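Local coordinates for membrane lipoprotein family protein (Aeropyrum pernix, PDB 4PEV) that binds adenosine and, as a BMP-family lipoprotein, probably serves as the solute-binding component of an ABC transporter for nucleosides, at residues C[52-64]-C[85-99]. Sequence-based numbering, arbitrary orientation.
Sequences PISVLVLFDVGGR and GVDVVFQTPQSLAVM. With ADN (adenosine), chain F; GOL (glycerol), chain G.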
loop_
_atom_site.group_PDB
_atom_site.type_symbol
_atom_site.label_atom_id
_atom_site.label_comp_id
_atom_site.label_asym_id
_atom_site.label_seq_id
_atom_site.Cartn_x
_atom_site.Cartn_y
_atom_site.Cartn_z
ATOM N N PRO C 52 -8.473 24.113 -21.315
ATOM C CA PRO C 52 -9.180 22.888 -20.976
ATOM C C PRO C 52 -9.373 22.804 -19.453
ATOM O O PRO C 52 -9.554 23.829 -18.813
ATOM C CB PRO C 52 -8.221 21.803 -21.513
ATOM C CG PRO C 52 -6.849 22.409 -21.374
ATOM C CD PRO C 52 -7.011 23.914 -21.234
ATOM N N ILE C 53 -9.334 21.605 -18.884
ATOM C CA ILE C 53 -9.376 21.423 -17.441
ATOM C C ILE C 53 -7.984 21.154 -16.847
ATOM O O ILE C 53 -7.153 20.443 -17.411
ATOM C CB ILE C 53 -10.415 20.334 -17.078
ATOM C CG1 ILE C 53 -11.797 20.987 -17.035
ATOM C CG2 ILE C 53 -10.132 19.659 -15.734
ATOM C CD1 ILE C 53 -12.938 20.004 -17.048
ATOM N N SER C 54 -7.759 21.724 -15.674
ATOM C CA SER C 54 -6.437 21.874 -15.116
ATOM C C SER C 54 -6.382 21.260 -13.720
ATOM O O SER C 54 -7.224 21.571 -12.875
ATOM C CB SER C 54 -6.147 23.365 -15.057
ATOM O OG SER C 54 -4.959 23.616 -14.351
ATOM N N VAL C 55 -5.402 20.390 -13.478
ATOM C CA VAL C 55 -5.329 19.650 -12.222
ATOM C C VAL C 55 -3.932 19.772 -11.644
ATOM O O VAL C 55 -2.937 19.763 -12.374
ATOM C CB VAL C 55 -5.676 18.158 -12.401
ATOM C CG1 VAL C 55 -5.588 17.409 -11.081
ATOM C CG2 VAL C 55 -7.075 17.977 -12.963
ATOM N N LEU C 56 -3.876 19.909 -10.320
ATOM C CA LEU C 56 -2.626 19.915 -9.589
ATOM C C LEU C 56 -2.596 18.659 -8.751
ATOM O O LEU C 56 -3.531 18.389 -7.993
ATOM C CB LEU C 56 -2.527 21.137 -8.676
ATOM C CG LEU C 56 -1.221 21.267 -7.883
ATOM C CD1 LEU C 56 -0.007 21.475 -8.787
ATOM C CD2 LEU C 56 -1.343 22.404 -6.891
ATOM N N VAL C 57 -1.528 17.885 -8.910
ATOM C CA VAL C 57 -1.293 16.718 -8.083
ATOM C C VAL C 57 -0.157 17.063 -7.164
ATOM O O VAL C 57 0.949 17.409 -7.604
ATOM C CB VAL C 57 -0.916 15.481 -8.892
ATOM C CG1 VAL C 57 -0.640 14.307 -7.944
ATOM C CG2 VAL C 57 -2.029 15.135 -9.875
ATOM N N LEU C 58 -0.442 16.954 -5.879
ATOM C CA LEU C 58 0.367 17.556 -4.861
ATOM C C LEU C 58 0.782 16.417 -3.945
ATOM O O LEU C 58 -0.025 15.888 -3.186
ATOM C CB LEU C 58 -0.472 18.633 -4.167
ATOM C CG LEU C 58 0.126 19.825 -3.410
ATOM C CD1 LEU C 58 1.491 20.270 -3.913
ATOM C CD2 LEU C 58 -0.852 20.985 -3.435
ATOM N N PHE C 59 2.035 16.000 -4.079
ATOM C CA PHE C 59 2.553 14.901 -3.307
ATOM C C PHE C 59 2.883 15.313 -1.889
ATOM O O PHE C 59 3.013 16.489 -1.542
ATOM C CB PHE C 59 3.788 14.278 -3.977
ATOM C CG PHE C 59 3.497 13.646 -5.317
ATOM C CD1 PHE C 59 2.659 12.530 -5.412
ATOM C CD2 PHE C 59 4.046 14.173 -6.485
ATOM C CE1 PHE C 59 2.376 11.953 -6.655
ATOM C CE2 PHE C 59 3.780 13.598 -7.722
ATOM C CZ PHE C 59 2.944 12.488 -7.810
ATOM N N ASP C 60 3.016 14.288 -1.071
ATOM C CA ASP C 60 3.217 14.430 0.345
ATOM C C ASP C 60 4.693 14.639 0.567
ATOM O O ASP C 60 5.148 15.736 0.824
ATOM C CB ASP C 60 2.766 13.126 1.036
ATOM C CG ASP C 60 2.035 13.373 2.275
ATOM O OD1 ASP C 60 1.883 14.562 2.603
ATOM O OD2 ASP C 60 1.595 12.398 2.905
ATOM N N VAL C 61 5.439 13.559 0.405
ATOM C CA VAL C 61 6.800 13.481 0.869
ATOM C C VAL C 61 7.695 13.301 -0.345
ATOM O O VAL C 61 8.533 14.155 -0.644
ATOM C CB VAL C 61 6.962 12.277 1.824
ATOM C CG1 VAL C 61 8.417 12.092 2.225
ATOM C CG2 VAL C 61 6.066 12.445 3.045
ATOM N N GLY C 62 7.467 12.208 -1.067
ATOM C CA GLY C 62 8.445 11.702 -1.996
ATOM C C GLY C 62 8.392 12.293 -3.374
ATOM O O GLY C 62 9.418 12.715 -3.907
ATOM N N GLY C 63 7.203 12.319 -3.957
ATOM C CA GLY C 63 7.076 12.451 -5.409
ATOM C C GLY C 63 7.224 11.108 -6.127
ATOM O O GLY C 63 7.308 10.052 -5.497
ATOM N N ARG C 64 7.243 11.150 -7.452
ATOM C CA ARG C 64 7.392 9.942 -8.263
ATOM C C ARG C 64 8.769 9.272 -8.099
ATOM O O ARG C 64 9.700 9.870 -7.537
ATOM C CB ARG C 64 7.120 10.280 -9.724
ATOM C CG ARG C 64 5.679 10.715 -9.966
ATOM C CD ARG C 64 5.487 11.325 -11.342
ATOM N NE ARG C 64 6.005 12.686 -11.413
ATOM C CZ ARG C 64 6.116 13.388 -12.539
ATOM N NH1 ARG C 64 5.744 12.855 -13.694
ATOM N NH2 ARG C 64 6.601 14.629 -12.511
ATOM N N GLY C 85 -8.148 14.496 -21.621
ATOM C CA GLY C 85 -7.604 15.718 -22.216
ATOM C C GLY C 85 -7.194 16.825 -21.257
ATOM O O GLY C 85 -6.941 17.951 -21.693
ATOM N N VAL C 86 -7.075 16.514 -19.969
ATOM C CA VAL C 86 -6.789 17.536 -18.953
ATOM C C VAL C 86 -5.285 17.851 -18.853
ATOM O O VAL C 86 -4.449 17.049 -19.284
ATOM C CB VAL C 86 -7.361 17.149 -17.555
ATOM C CG1 VAL C 86 -8.622 16.315 -17.686
ATOM C CG2 VAL C 86 -6.366 16.390 -16.712
ATOM N N ASP C 87 -4.955 19.024 -18.295
ATOM C CA ASP C 87 -3.562 19.404 -17.989
ATOM C C ASP C 87 -3.264 19.025 -16.562
ATOM O O ASP C 87 -3.976 19.436 -15.653
ATOM C CB ASP C 87 -3.312 20.907 -18.125
ATOM C CG ASP C 87 -3.803 21.469 -19.447
ATOM O OD1 ASP C 87 -3.870 20.713 -20.457
ATOM O OD2 ASP C 87 -4.131 22.683 -19.473
ATOM N N VAL C 88 -2.215 18.238 -16.364
ATOM C CA VAL C 88 -1.760 17.901 -15.030
ATOM C C VAL C 88 -0.425 18.600 -14.734
ATOM O O VAL C 88 0.455 18.660 -15.582
ATOM C CB VAL C 88 -1.657 16.379 -14.868
ATOM C CG1 VAL C 88 -1.053 16.009 -13.524
ATOM C CG2 VAL C 88 -3.034 15.752 -14.993
ATOM N N VAL C 89 -0.316 19.173 -13.538
ATOM C CA VAL C 89 0.945 19.657 -12.989
ATOM C C VAL C 89 1.207 18.856 -11.724
ATOM O O VAL C 89 0.310 18.703 -10.904
ATOM C CB VAL C 89 0.846 21.143 -12.602
ATOM C CG1 VAL C 89 2.098 21.596 -11.857
ATOM C CG2 VAL C 89 0.601 21.998 -13.830
ATOM N N PHE C 90 2.420 18.330 -11.569
ATOM C CA PHE C 90 2.815 17.649 -10.331
ATOM C C PHE C 90 3.603 18.624 -9.496
ATOM O O PHE C 90 4.120 19.609 -10.005
ATOM C CB PHE C 90 3.656 16.418 -10.616
ATOM C CG PHE C 90 2.946 15.392 -11.437
ATOM C CD1 PHE C 90 2.046 14.522 -10.849
ATOM C CD2 PHE C 90 3.163 15.305 -12.804
ATOM C CE1 PHE C 90 1.389 13.575 -11.596
ATOM C CE2 PHE C 90 2.507 14.356 -13.562
ATOM C CZ PHE C 90 1.626 13.485 -12.960
ATOM N N GLN C 91 3.676 18.366 -8.201
ATOM C CA GLN C 91 4.419 19.243 -7.314
ATOM C C GLN C 91 4.749 18.538 -6.003
ATOM O O GLN C 91 3.907 17.837 -5.429
ATOM C CB GLN C 91 3.610 20.504 -7.049
ATOM C CG GLN C 91 4.347 21.528 -6.212
ATOM C CD GLN C 91 3.584 22.820 -6.086
ATOM O OE1 GLN C 91 2.858 23.222 -6.993
ATOM N NE2 GLN C 91 3.751 23.485 -4.956
ATOM N N THR C 92 5.986 18.725 -5.543
ATOM C CA THR C 92 6.496 18.032 -4.355
ATOM C C THR C 92 7.113 19.046 -3.390
ATOM O O THR C 92 8.180 19.599 -3.671
ATOM C CB THR C 92 7.541 16.956 -4.735
ATOM O OG1 THR C 92 7.087 16.218 -5.883
ATOM C CG2 THR C 92 7.766 15.996 -3.573
ATOM N N PRO C 93 6.445 19.296 -2.254
ATOM C CA PRO C 93 6.986 20.209 -1.264
ATOM C C PRO C 93 8.310 19.708 -0.746
ATOM O O PRO C 93 8.501 18.493 -0.610
ATOM C CB PRO C 93 5.952 20.181 -0.128
ATOM C CG PRO C 93 4.749 19.540 -0.682
ATOM C CD PRO C 93 5.224 18.635 -1.776
ATOM N N GLN C 94 9.209 20.633 -0.443
ATOM C CA GLN C 94 10.555 20.278 -0.000
ATOM C C GLN C 94 10.646 20.099 1.500
ATOM O O GLN C 94 11.629 19.551 1.973
ATOM C CB GLN C 94 11.558 21.333 -0.464
ATOM C CG GLN C 94 11.768 21.323 -1.974
ATOM C CD GLN C 94 12.104 19.934 -2.514
ATOM O OE1 GLN C 94 13.212 19.430 -2.312
ATOM N NE2 GLN C 94 11.139 19.310 -3.207
ATOM N N SER C 95 9.630 20.561 2.232
ATOM C CA SER C 95 9.559 20.386 3.686
ATOM C C SER C 95 8.127 20.103 4.122
ATOM O O SER C 95 7.206 20.301 3.342
ATOM C CB SER C 95 10.123 21.630 4.430
ATOM O OG SER C 95 9.219 22.725 4.489
ATOM N N LEU C 96 7.956 19.627 5.358
ATOM C CA LEU C 96 6.636 19.505 5.997
ATOM C C LEU C 96 6.129 20.873 6.451
ATOM O O LEU C 96 4.954 21.186 6.311
ATOM C CB LEU C 96 6.690 18.585 7.228
ATOM C CG LEU C 96 7.285 17.172 7.113
ATOM C CD1 LEU C 96 7.797 16.692 8.468
ATOM C CD2 LEU C 96 6.297 16.169 6.526
ATOM N N ALA C 97 7.018 21.685 7.009
ATOM C CA ALA C 97 6.679 23.050 7.433
ATOM C C ALA C 97 5.865 23.846 6.414
ATOM O O ALA C 97 4.962 24.608 6.769
ATOM C CB ALA C 97 7.960 23.815 7.748
ATOM N N VAL C 98 6.213 23.679 5.144
ATOM C CA VAL C 98 5.724 24.546 4.081
ATOM C C VAL C 98 4.429 24.047 3.383
ATOM O O VAL C 98 3.875 24.740 2.536
ATOM C CB VAL C 98 6.872 24.781 3.076
ATOM C CG1 VAL C 98 7.039 23.591 2.152
ATOM C CG2 VAL C 98 6.665 26.058 2.276
HETATM N N MSE C 99 3.919 22.879 3.764
HETATM C CA MSE C 99 2.782 22.278 3.074
HETATM C C MSE C 99 1.587 23.169 3.033
HETATM O O MSE C 99 0.957 23.298 1.990
HETATM C CB MSE C 99 2.388 20.975 3.754
HETATM C CG MSE C 99 3.418 19.886 3.448
HETATM SE SE MSE C 99 2.755 18.088 3.933
HETATM C CE MSE C 99 3.371 18.096 5.807
HETATM O "O5'" ADN F . 3.871 1.984 0.763
HETATM C "C5'" ADN F . 2.952 1.560 1.788
HETATM C "C4'" ADN F . 1.916 2.603 2.217
HETATM O "O4'" ADN F . 2.522 3.733 2.851
HETATM C "C3'" ADN F . 1.048 3.215 1.121
HETATM O "O3'" ADN F . -0.029 2.354 0.737
HETATM C "C2'" ADN F . 0.591 4.519 1.766
HETATM O "O2'" ADN F . -0.538 4.354 2.635
HETATM C "C1'" ADN F . 1.792 4.926 2.578
HETATM N N9 ADN F . 2.667 5.837 1.816
HETATM C C8 ADN F . 3.578 5.507 0.871
HETATM N N7 ADN F . 4.215 6.609 0.392
HETATM C C5 ADN F . 3.702 7.665 1.058
HETATM C C6 ADN F . 3.897 9.130 1.067
HETATM N N6 ADN F . 4.798 9.691 0.238
HETATM N N1 ADN F . 3.145 9.879 1.911
HETATM C C2 ADN F . 2.229 9.333 2.740
HETATM N N3 ADN F . 1.997 8.016 2.786
HETATM C C4 ADN F . 2.680 7.151 1.987
HETATM C C1 GOL G . 8.503 15.003 -9.995
HETATM O O1 GOL G . 7.396 15.863 -10.241
HETATM C C2 GOL G . 8.496 14.720 -8.514
HETATM O O2 GOL G . 7.213 14.185 -8.293
HETATM C C3 GOL G . 9.570 13.704 -8.130
HETATM O O3 GOL G . 9.948 13.827 -6.752
#
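The carbonyl O of Val-89 accepts the N-H of Val-57 at 2.8 Å in a nearly straight bond (175° at the hydrogen), with CA of Leu-56 adding a CH...O contact. It belongs to the ladder between parallel strands 54-59 and 87-91, joined through helix 69-84 as a beta-alpha-beta unit in a lobe of this periplasmic-binding-protein fold. Beta-branched valines suit the extended backbone of edge strand 87-91. On the sheet face carrying Val-55, Val-57, Val-88 and Phe-90, Val-57 and Phe-90 lie side by side, CB of Val-57 3.7 Å from CD1 of Phe-90. A chi1 of -61° sets Phe-90 CG beside its backbone N, turning one ring face to the Arg-64 guanidinium in a cation-pi stack, Arg-64 CZ 4.0 Å from the Phe-90 ring centroid; Val-88 CG1 meets the opposite face. Were this ring cut back to an alanine, the guanidinium would probably lose its aromatic platform and a gap would open beside Val-57 and Phe-59. The Phe-59 and Phe-90 rings are almost parallel (5°) but meet rim to rim, CE2 of Phe-59 lying 3.7 Å from CD1 of Phe-90. Asp-60 of the adenosine site receives Leu-121 N on OD2. Gly-63 suits its positive phi; a side chain would strike Thr-92 OG1 and the preceding carbonyl. A glycerol, probably from crystallisation, accepts Arg-64 NH2 on O1 at 2.7 Å, and its O2 donates to Thr-92 OG1.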